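Long-range contact in Afp1 (PDB 6RBN), which probably builds the inner tube of a contractile injection system, the anti-feeding prophage, by stacking with copies of itself inside the sheath: residues N87-T99 with L107-S119. Sequence-based numbering, arbitrary orientation.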
loop_
_atom_site.group_PDB
_atom_site.type_symbol
_atom_site.label_atom_id
_atom_site.label_comp_id
_atom_site.label_asym_id
_atom_site.label_seq_id
_atom_site.Cartn_x
_atom_site.Cartn_y
_atom_site.Cartn_z
ATOM N N ASN A 87 27.197 53.294 -33.113
ATOM C CA ASN A 87 28.141 52.834 -32.105
ATOM C C ASN A 87 27.818 53.386 -30.729
ATOM O O ASN A 87 28.562 53.136 -29.776
ATOM C CB ASN A 87 29.586 53.164 -32.497
ATOM C CG ASN A 87 29.810 54.628 -32.798
ATOM O OD1 ASN A 87 28.894 55.445 -32.740
ATOM N ND2 ASN A 87 31.051 54.972 -33.100
ATOM N N GLN A 88 26.738 54.147 -30.610
ATOM C CA GLN A 88 26.498 54.982 -29.445
ATOM C C GLN A 88 25.510 54.305 -28.512
ATOM O O GLN A 88 24.430 53.886 -28.936
ATOM C CB GLN A 88 25.980 56.355 -29.861
ATOM C CG GLN A 88 26.993 57.170 -30.630
ATOM C CD GLN A 88 26.471 58.525 -31.022
ATOM O OE1 GLN A 88 25.318 58.857 -30.761
ATOM N NE2 GLN A 88 27.316 59.320 -31.658
ATOM N N VAL A 89 25.887 54.207 -27.241
ATOM C CA VAL A 89 25.081 53.547 -26.229
ATOM C C VAL A 89 25.446 54.150 -24.880
ATOM O O VAL A 89 26.606 54.470 -24.616
ATOM C CB VAL A 89 25.283 52.008 -26.288
ATOM C CG1 VAL A 89 26.745 51.629 -26.144
ATOM C CG2 VAL A 89 24.441 51.293 -25.243
ATOM N N GLU A 90 24.433 54.373 -24.049
ATOM C CA GLU A 90 24.662 54.780 -22.667
ATOM C C GLU A 90 25.209 53.573 -21.926
ATOM O O GLU A 90 24.462 52.672 -21.547
ATOM C CB GLU A 90 23.375 55.286 -22.029
ATOM C CG GLU A 90 22.835 56.564 -22.642
ATOM C CD GLU A 90 23.707 57.772 -22.361
ATOM O OE1 GLU A 90 24.320 57.828 -21.276
ATOM O OE2 GLU A 90 23.776 58.669 -23.228
ATOM N N LYS A 91 26.522 53.538 -21.734
ATOM C CA LYS A 91 27.138 52.448 -20.997
ATOM C C LYS A 91 26.941 52.650 -19.504
ATOM O O LYS A 91 27.113 53.753 -18.982
ATOM C CB LYS A 91 28.624 52.348 -21.327
ATOM C CG LYS A 91 28.904 51.886 -22.737
ATOM C CD LYS A 91 30.384 51.700 -22.971
ATOM C CE LYS A 91 30.655 51.216 -24.378
ATOM N NZ LYS A 91 32.101 51.004 -24.611
ATOM N N LYS A 92 26.578 51.572 -18.818
ATOM C CA LYS A 92 26.249 51.610 -17.406
ATOM C C LYS A 92 27.173 50.680 -16.640
ATOM O O LYS A 92 27.754 49.751 -17.205
ATOM C CB LYS A 92 24.796 51.200 -17.161
ATOM C CG LYS A 92 23.768 52.189 -17.659
ATOM C CD LYS A 92 22.375 51.673 -17.402
ATOM C CE LYS A 92 21.326 52.723 -17.688
ATOM N NZ LYS A 92 21.254 53.083 -19.122
ATOM N N ASP A 93 27.302 50.939 -15.344
ATOM C CA ASP A 93 28.069 50.087 -14.447
ATOM C C ASP A 93 27.133 49.258 -13.575
ATOM O O ASP A 93 26.213 49.794 -12.952
ATOM C CB ASP A 93 29.026 50.921 -13.594
ATOM C CG ASP A 93 28.371 52.142 -12.993
ATOM O OD1 ASP A 93 27.211 52.434 -13.348
ATOM O OD2 ASP A 93 29.021 52.819 -12.168
ATOM N N ILE A 94 27.372 47.949 -13.540
ATOM C CA ILE A 94 26.484 46.995 -12.887
ATOM C C ILE A 94 27.122 46.558 -11.578
ATOM O O ILE A 94 28.328 46.294 -11.524
ATOM C CB ILE A 94 26.222 45.776 -13.794
ATOM C CG1 ILE A 94 25.869 46.214 -15.213
ATOM C CG2 ILE A 94 25.108 44.913 -13.240
ATOM C CD1 ILE A 94 24.642 47.048 -15.315
ATOM N N MET A 95 26.320 46.478 -10.521
ATOM C CA MET A 95 26.760 45.908 -9.256
ATOM C C MET A 95 25.804 44.798 -8.863
ATOM O O MET A 95 24.599 45.030 -8.751
ATOM C CB MET A 95 26.797 46.952 -8.148
ATOM C CG MET A 95 27.431 46.441 -6.877
ATOM S SD MET A 95 27.216 47.597 -5.527
ATOM C CE MET A 95 28.141 48.968 -6.169
ATOM N N ILE A 96 26.333 43.599 -8.645
ATOM C CA ILE A 96 25.542 42.462 -8.194
ATOM C C ILE A 96 26.066 42.071 -6.821
ATOM O O ILE A 96 27.199 41.596 -6.695
ATOM C CB ILE A 96 25.607 41.286 -9.173
ATOM C CG1 ILE A 96 25.027 41.701 -10.521
ATOM C CG2 ILE A 96 24.842 40.109 -8.629
ATOM C CD1 ILE A 96 25.239 40.695 -11.609
ATOM N N SER A 97 25.243 42.264 -5.796
ATOM C CA SER A 97 25.661 42.144 -4.407
ATOM C C SER A 97 24.944 40.977 -3.747
ATOM O O SER A 97 23.713 40.957 -3.708
ATOM C CB SER A 97 25.338 43.426 -3.638
ATOM O OG SER A 97 25.957 44.556 -4.214
ATOM N N LEU A 98 25.704 40.024 -3.210
ATOM C CA LEU A 98 25.117 39.030 -2.318
ATOM C C LEU A 98 24.691 39.713 -1.029
ATOM O O LEU A 98 25.489 40.402 -0.388
ATOM C CB LEU A 98 26.096 37.896 -2.033
ATOM C CG LEU A 98 26.313 36.917 -3.183
ATOM C CD1 LEU A 98 27.375 35.911 -2.824
ATOM C CD2 LEU A 98 25.016 36.220 -3.487
ATOM N N THR A 99 23.435 39.523 -0.651
ATOM C CA THR A 99 22.774 40.417 0.278
ATOM C C THR A 99 22.254 39.612 1.467
ATOM O O THR A 99 22.091 38.392 1.395
ATOM C CB THR A 99 21.637 41.161 -0.455
ATOM O OG1 THR A 99 22.118 41.572 -1.736
ATOM C CG2 THR A 99 21.227 42.437 0.252
ATOM N N LEU A 107 27.115 41.435 1.495
ATOM C CA LEU A 107 28.110 40.478 1.960
ATOM C C LEU A 107 29.334 40.459 1.048
ATOM O O LEU A 107 30.447 40.766 1.481
ATOM C CB LEU A 107 27.474 39.090 2.048
ATOM C CG LEU A 107 26.271 39.003 2.985
ATOM C CD1 LEU A 107 25.610 37.648 2.878
ATOM C CD2 LEU A 107 26.680 39.297 4.413
ATOM N N VAL A 108 29.137 40.088 -0.216
ATOM C CA VAL A 108 30.164 40.111 -1.254
ATOM C C VAL A 108 29.495 40.635 -2.514
ATOM O O VAL A 108 28.432 40.144 -2.899
ATOM C CB VAL A 108 30.777 38.716 -1.518
ATOM C CG1 VAL A 108 31.705 38.749 -2.712
ATOM C CG2 VAL A 108 31.546 38.196 -0.317
ATOM N N SER A 109 30.098 41.634 -3.153
ATOM C CA SER A 109 29.518 42.183 -4.366
ATOM C C SER A 109 30.490 42.076 -5.530
ATOM O O SER A 109 31.706 42.010 -5.356
ATOM C CB SER A 109 29.093 43.640 -4.172
ATOM O OG SER A 109 30.202 44.478 -3.979
ATOM N N TRP A 110 29.916 42.051 -6.731
ATOM C CA TRP A 110 30.643 41.977 -7.992
ATOM C C TRP A 110 30.393 43.258 -8.770
ATOM O O TRP A 110 29.240 43.605 -9.036
ATOM C CB TRP A 110 30.189 40.769 -8.809
ATOM C CG TRP A 110 30.745 39.464 -8.367
ATOM C CD1 TRP A 110 31.785 38.796 -8.925
ATOM C CD2 TRP A 110 30.319 38.681 -7.250
ATOM N NE1 TRP A 110 32.027 37.636 -8.241
ATOM C CE2 TRP A 110 31.139 37.542 -7.204
ATOM C CE3 TRP A 110 29.319 38.827 -6.288
ATOM C CZ2 TRP A 110 30.992 36.557 -6.236
ATOM C CZ3 TRP A 110 29.174 37.852 -5.331
ATOM C CH2 TRP A 110 30.005 36.730 -5.309
ATOM N N ASN A 111 31.463 43.952 -9.134
ATOM C CA ASN A 111 31.364 45.208 -9.859
ATOM C C ASN A 111 31.672 44.994 -11.332
ATOM O O ASN A 111 32.573 44.234 -11.687
ATOM C CB ASN A 111 32.317 46.249 -9.280
ATOM C CG ASN A 111 31.989 46.598 -7.856
ATOM O OD1 ASN A 111 32.777 46.352 -6.949
ATOM N ND2 ASN A 111 30.816 47.170 -7.647
ATOM N N VAL A 112 30.910 45.673 -12.186
ATOM C CA VAL A 112 31.038 45.590 -13.635
ATOM C C VAL A 112 31.190 47.010 -14.160
ATOM O O VAL A 112 30.411 47.891 -13.790
ATOM C CB VAL A 112 29.815 44.895 -14.257
ATOM C CG1 VAL A 112 29.868 44.947 -15.743
ATOM C CG2 VAL A 112 29.720 43.461 -13.782
ATOM N N SER A 113 32.198 47.244 -15.001
ATOM C CA SER A 113 32.650 48.612 -15.235
ATOM C C SER A 113 31.822 49.344 -16.290
ATOM O O SER A 113 31.183 50.357 -15.992
ATOM C CB SER A 113 34.123 48.608 -15.623
ATOM O OG SER A 113 34.583 49.918 -15.890
ATOM N N ASN A 114 31.834 48.869 -17.534
ATOM C CA ASN A 114 31.131 49.559 -18.623
ATOM C C ASN A 114 30.332 48.525 -19.404
ATOM O O ASN A 114 30.829 47.947 -20.371
ATOM C CB ASN A 114 32.093 50.311 -19.530
ATOM C CG ASN A 114 32.642 51.559 -18.892
ATOM O OD1 ASN A 114 31.923 52.299 -18.226
ATOM N ND2 ASN A 114 33.926 51.812 -19.104
ATOM N N ALA A 115 29.089 48.315 -18.998
ATOM C CA ALA A 115 28.230 47.330 -19.629
ATOM C C ALA A 115 27.260 48.011 -20.582
ATOM O O ALA A 115 26.749 49.093 -20.295
ATOM C CB ALA A 115 27.464 46.528 -18.581
ATOM N N PHE A 116 27.018 47.370 -21.722
ATOM C CA PHE A 116 26.044 47.842 -22.690
ATOM C C PHE A 116 25.376 46.621 -23.304
ATOM O O PHE A 116 26.012 45.568 -23.410
ATOM C CB PHE A 116 26.696 48.734 -23.765
ATOM C CG PHE A 116 27.697 48.037 -24.644
ATOM C CD1 PHE A 116 29.021 47.942 -24.263
ATOM C CD2 PHE A 116 27.324 47.539 -25.881
ATOM C CE1 PHE A 116 29.940 47.321 -25.074
ATOM C CE2 PHE A 116 28.239 46.918 -26.690
ATOM C CZ PHE A 116 29.548 46.813 -26.287
ATOM N N PRO A 117 24.106 46.716 -23.694
ATOM C CA PRO A 117 23.402 45.525 -24.176
ATOM C C PRO A 117 23.787 45.151 -25.594
ATOM O O PRO A 117 23.982 46.005 -26.460
ATOM C CB PRO A 117 21.929 45.938 -24.102
ATOM C CG PRO A 117 21.952 47.394 -24.246
ATOM C CD PRO A 117 23.190 47.863 -23.562
ATOM N N THR A 118 23.900 43.847 -25.823
ATOM C CA THR A 118 24.108 43.317 -27.157
ATOM C C THR A 118 22.957 42.458 -27.650
ATOM O O THR A 118 22.851 42.241 -28.859
ATOM C CB THR A 118 25.404 42.496 -27.224
ATOM O OG1 THR A 118 25.314 41.386 -26.327
ATOM C CG2 THR A 118 26.593 43.343 -26.841
ATOM N N SER A 119 22.090 41.975 -26.764
ATOM C CA SER A 119 20.949 41.179 -27.187
ATOM C C SER A 119 19.839 41.303 -26.157
ATOM O O SER A 119 20.085 41.610 -24.992
ATOM C CB SER A 119 21.326 39.710 -27.383
ATOM O OG SER A 119 21.588 39.087 -26.146
#
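Leu98 meets Trp110 at the rim of the indole: Leu98 CD1 sits 3.6 Å from Trp110 CZ3, near the ring plane, and the side chains cross obliquely. Trp110 CG lies anti to the carbonyl carbon (chi1 -78°), which places the indole, and the turn about CB-CG brings its six-membered ring to strand 92-99, with Trp110 CE3 3.5 Å from Ile96 O. Phe125 of another subunit packs on Leu98 and meets the indole edge-to-face, placing this end of the contact at a subunit interface. The backbone evidence for pairing is clear here: Ile96 and Trp110 form an antiparallel hydrogen-bonded pair, and strands 92-99 and 109-112 run at 176°. Further along the same face, Ile94 CG1 lies 3.7 Å from Ala115 CB, while Ile94 CB packs on Val112 CB.

On the other face, the Met95 and Asn111 side chains run alongside each other in the same direction. The methionine bends at its last torsion (chi3 -64°), and both its CG and CE contact Asn111 ND2. Ala285 of the Afp2 chain packs on both residues.

Regular pairing is interrupted by the corner at Ser113 and Asn114 and resumes at Lys92 and Ala115, where Lys92 N reaches Ala115 O at 2.9 Å. Beyond it, Lys91 extends alongside Phe116, and Lys91 CE is 3.7 Å from Phe116 CD1 in an oblique approach to the ring; the Lys91 ammonium bonds to Lys54 O of a second neighbouring subunit, different from the one supplying Phe125. Val89 crosses Phe116 at about a right angle, and Val89 CG2 lies 3.7 Å from Phe116 CB.

Strand 92-99 also pairs with strand 19-23, and strand 109-121 with 134-140 and 144-148. Such a curled antiparallel sheet, carried on at Ser119, which pairs antiparallel with a strand of the subunit that supplies Lys54, is characteristic of the gp19-like tail-tube beta-barrel fold.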